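Hypothetical protein yihE (Escherichia coli, PDB 1ZYL) is a magnesium-dependent serine/threonine protein kinase that autophosphorylates and probably protects the cell against stress from reactive oxygen species. Local coordinates at residues E191-L196 / N223-Q228. Numbering follows the deposited sequence.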
ATOM      1  N   GLU A 191      -6.961  11.752 -16.421  1.00 44.76           N
ATOM      2  CA  GLU A 191      -7.644  12.343 -15.273  1.00 46.82           C
ATOM      3  C   GLU A 191      -9.126  12.218 -15.580  1.00 46.43           C
ATOM      4  O   GLU A 191      -9.966  12.962 -15.071  1.00 48.18           O
ATOM      5  CB  GLU A 191      -7.262  13.816 -15.119  1.00 49.28           C
ATOM      6  CG  GLU A 191      -6.449  14.135 -13.869  1.00 51.29           C
ATOM      7  CD  GLU A 191      -5.110  13.422 -13.827  1.00 52.77           C
ATOM      8  OE1 GLU A 191      -5.099  12.175 -13.760  1.00 53.22           O
ATOM      9  OE2 GLU A 191      -4.068  14.112 -13.859  1.00 53.24           O
ATOM     10  N   ASP A 192      -9.418  11.244 -16.430  1.00 45.20           N
ATOM     11  CA  ASP A 192     -10.759  10.952 -16.892  1.00 44.31           C
ATOM     12  C   ASP A 192     -11.460   9.874 -16.042  1.00 42.13           C
ATOM     13  O   ASP A 192     -12.308   9.128 -16.537  1.00 42.65           O
ATOM     14  CB  ASP A 192     -10.654  10.510 -18.353  1.00 46.14           C
ATOM     15  CG  ASP A 192     -11.992  10.370 -19.015  1.00 50.70           C
ATOM     16  OD1 ASP A 192     -12.835  11.286 -18.858  1.00 53.99           O
ATOM     17  OD2 ASP A 192     -12.198   9.349 -19.705  1.00 53.33           O
ATOM     18  N   PHE A 193     -11.113   9.785 -14.765  1.00 37.77           N
ATOM     19  CA  PHE A 193     -11.736   8.786 -13.914  1.00 34.11           C
ATOM     20  C   PHE A 193     -12.182   9.367 -12.590  1.00 32.86           C
ATOM     21  O   PHE A 193     -11.889  10.518 -12.277  1.00 32.45           O
ATOM     22  CB  PHE A 193     -10.785   7.615 -13.659  1.00 33.46           C
ATOM     23  CG  PHE A 193      -9.542   7.982 -12.885  1.00 33.00           C
ATOM     24  CD1 PHE A 193      -8.350   8.259 -13.545  1.00 32.31           C
ATOM     25  CD2 PHE A 193      -9.555   8.013 -11.489  1.00 33.26           C
ATOM     26  CE1 PHE A 193      -7.187   8.556 -12.827  1.00 32.35           C
ATOM     27  CE2 PHE A 193      -8.398   8.311 -10.764  1.00 32.38           C
ATOM     28  CZ  PHE A 193      -7.213   8.581 -11.437  1.00 33.06           C
ATOM     29  N   THR A 194     -12.890   8.559 -11.814  1.00 31.07           N
ATOM     30  CA  THR A 194     -13.388   8.981 -10.517  1.00 30.92           C
ATOM     31  C   THR A 194     -12.328   8.735  -9.451  1.00 30.15           C
ATOM     32  O   THR A 194     -11.645   7.708  -9.470  1.00 31.09           O
ATOM     33  CB  THR A 194     -14.679   8.210 -10.134  1.00 31.95           C
ATOM     34  OG1 THR A 194     -15.705   8.476 -11.102  1.00 32.40           O
ATOM     35  CG2 THR A 194     -15.165   8.632  -8.744  1.00 31.07           C
ATOM     36  N   VAL A 195     -12.193   9.679  -8.524  1.00 28.12           N
ATOM     37  CA  VAL A 195     -11.212   9.559  -7.457  1.00 25.47           C
ATOM     38  C   VAL A 195     -11.926   9.415  -6.124  1.00 26.35           C
ATOM     39  O   VAL A 195     -12.964  10.045  -5.897  1.00 28.09           O
ATOM     40  CB  VAL A 195     -10.268  10.801  -7.405  1.00 23.69           C
ATOM     41  CG1 VAL A 195     -10.097  11.385  -8.789  1.00 20.90           C
ATOM     42  CG2 VAL A 195     -10.801  11.843  -6.448  1.00 23.39           C
ATOM     43  N   LEU A 196     -11.374   8.584  -5.246  1.00 23.89           N
ATOM     44  CA  LEU A 196     -11.962   8.376  -3.931  1.00 23.19           C
ATOM     45  C   LEU A 196     -10.906   7.859  -2.973  1.00 22.20           C
ATOM     46  O   LEU A 196      -9.811   7.497  -3.387  1.00 22.03           O
ATOM     47  CB  LEU A 196     -13.102   7.361  -4.005  1.00 21.68           C
ATOM     48  CG  LEU A 196     -12.622   5.999  -4.505  1.00 20.76           C
ATOM     49  CD1 LEU A 196     -13.592   4.885  -4.106  1.00 17.16           C
ATOM     50  CD2 LEU A 196     -12.434   6.084  -6.008  1.00 19.22           C
ATOM     51  N   ASN A 223      -5.669   8.872  -2.456  1.00 19.39           N
ATOM     52  CA  ASN A 223      -6.817   9.155  -3.315  1.00 20.92           C
ATOM     53  C   ASN A 223      -6.437   8.594  -4.690  1.00 21.48           C
ATOM     54  O   ASN A 223      -5.365   8.898  -5.222  1.00 21.29           O
ATOM     55  CB  ASN A 223      -7.090  10.662  -3.450  1.00 22.90           C
ATOM     56  CG  ASN A 223      -7.570  11.308  -2.149  1.00 25.21           C
ATOM     57  OD1 ASN A 223      -8.364  10.728  -1.403  1.00 25.16           O
ATOM     58  ND2 ASN A 223      -7.103  12.531  -1.889  1.00 24.64           N
ATOM     59  N   GLY A 224      -7.298   7.765  -5.261  1.00 21.10           N
ATOM     60  CA  GLY A 224      -6.998   7.204  -6.566  1.00 21.52           C
ATOM     61  C   GLY A 224      -8.198   6.547  -7.213  1.00 22.45           C
ATOM     62  O   GLY A 224      -9.329   6.726  -6.762  1.00 24.83           O
ATOM     63  N   PRO A 225      -7.983   5.776  -8.284  1.00 21.77           N
ATOM     64  CA  PRO A 225      -9.066   5.088  -8.991  1.00 20.58           C
ATOM     65  C   PRO A 225      -9.402   3.763  -8.323  1.00 21.20           C
ATOM     66  O   PRO A 225      -8.507   3.000  -7.937  1.00 19.63           O
ATOM     67  CB  PRO A 225      -8.491   4.904 -10.385  1.00 19.48           C
ATOM     68  CG  PRO A 225      -7.073   4.626 -10.092  1.00 20.95           C
ATOM     69  CD  PRO A 225      -6.712   5.630  -9.011  1.00 20.83           C
ATOM     70  N   ALA A 226     -10.698   3.491  -8.196  1.00 22.52           N
ATOM     71  CA  ALA A 226     -11.180   2.270  -7.569  1.00 20.75           C
ATOM     72  C   ALA A 226     -10.355   1.051  -7.968  1.00 21.09           C
ATOM     73  O   ALA A 226     -10.027   0.224  -7.115  1.00 22.84           O
ATOM     74  CB  ALA A 226     -12.644   2.057  -7.907  1.00 19.93           C
ATOM     75  N   VAL A 227     -10.008   0.940  -9.250  1.00 19.56           N
ATOM     76  CA  VAL A 227      -9.210  -0.192  -9.719  1.00 20.03           C
ATOM     77  C   VAL A 227      -7.977  -0.491  -8.879  1.00 19.88           C
ATOM     78  O   VAL A 227      -7.565  -1.652  -8.783  1.00 19.61           O
ATOM     79  CB  VAL A 227      -8.714  -0.012 -11.157  1.00 19.23           C
ATOM     80  CG1 VAL A 227      -9.562  -0.825 -12.089  1.00 21.56           C
ATOM     81  CG2 VAL A 227      -8.737   1.441 -11.543  1.00 21.46           C
ATOM     82  N   GLN A 228      -7.394   0.550  -8.284  1.00 19.58           N
ATOM     83  CA  GLN A 228      -6.192   0.403  -7.464  1.00 19.84           C
ATOM     84  C   GLN A 228      -6.321  -0.691  -6.419  1.00 21.85           C
ATOM     85  O   GLN A 228      -5.370  -1.424  -6.173  1.00 23.73           O
ATOM     86  CB  GLN A 228      -5.866   1.710  -6.748  1.00 17.06           C
ATOM     87  CG  GLN A 228      -4.454   2.206  -6.963  1.00 15.82           C
ATOM     88  CD  GLN A 228      -3.402   1.156  -6.685  1.00 15.92           C
ATOM     89  OE1 GLN A 228      -3.087   0.852  -5.533  1.00 12.91           O
ATOM     90  NE2 GLN A 228      -2.847   0.593  -7.750  1.00 15.33           N
TER
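With CG set between its own backbone N and carbonyl carbon (chi1 64°), Phe-193 turns its ring onto Pro-225; Leu-196 takes the same first torsion (61°), which, with the second torsion, brings CD2 up to Gly-224 O and Ala-226. The two segments meet as a short two-stranded antiparallel sheet, 196-197 with 223-224, in a fold of the phosphotransferase (APH) family, away from the probable catalytic and magnesium-binding residues. Leu-196 and Gly-224 form its hydrogen-bonded pair: Leu-196 N gives to Gly-224 O at 3.2 Å, in the plane of the Gly-224 carbonyl, and Gly-224 N returns a bond to Leu-196 O at 3.1 Å, tilted 17° from the plane of the Leu-196 carbonyl. Each acceptor also receives a CA-H, Gly-224 O from Val-195 and Leu-196 O from Asn-223.

Just before the strand, the Phe-193 ring has Pro-225 CB over one face, with CE2 3.4 Å from that carbon, while Pro-225 CD lies 3.6 Å from the same CE2. An alanine at Phe-193 would remove this ring and is likely to leave the proline without its apolar cover from the ring. Beyond the contact, Asn-223 OD1 accepts a hydrogen bond from Phe-141 N, and His-133 of helix 119-136 touches both Leu-196 and Ala-226. Between those last two, Leu-196 CD2 stands 3.8 Å from Ala-226 N and 4.5 Å from Ala-226 CB.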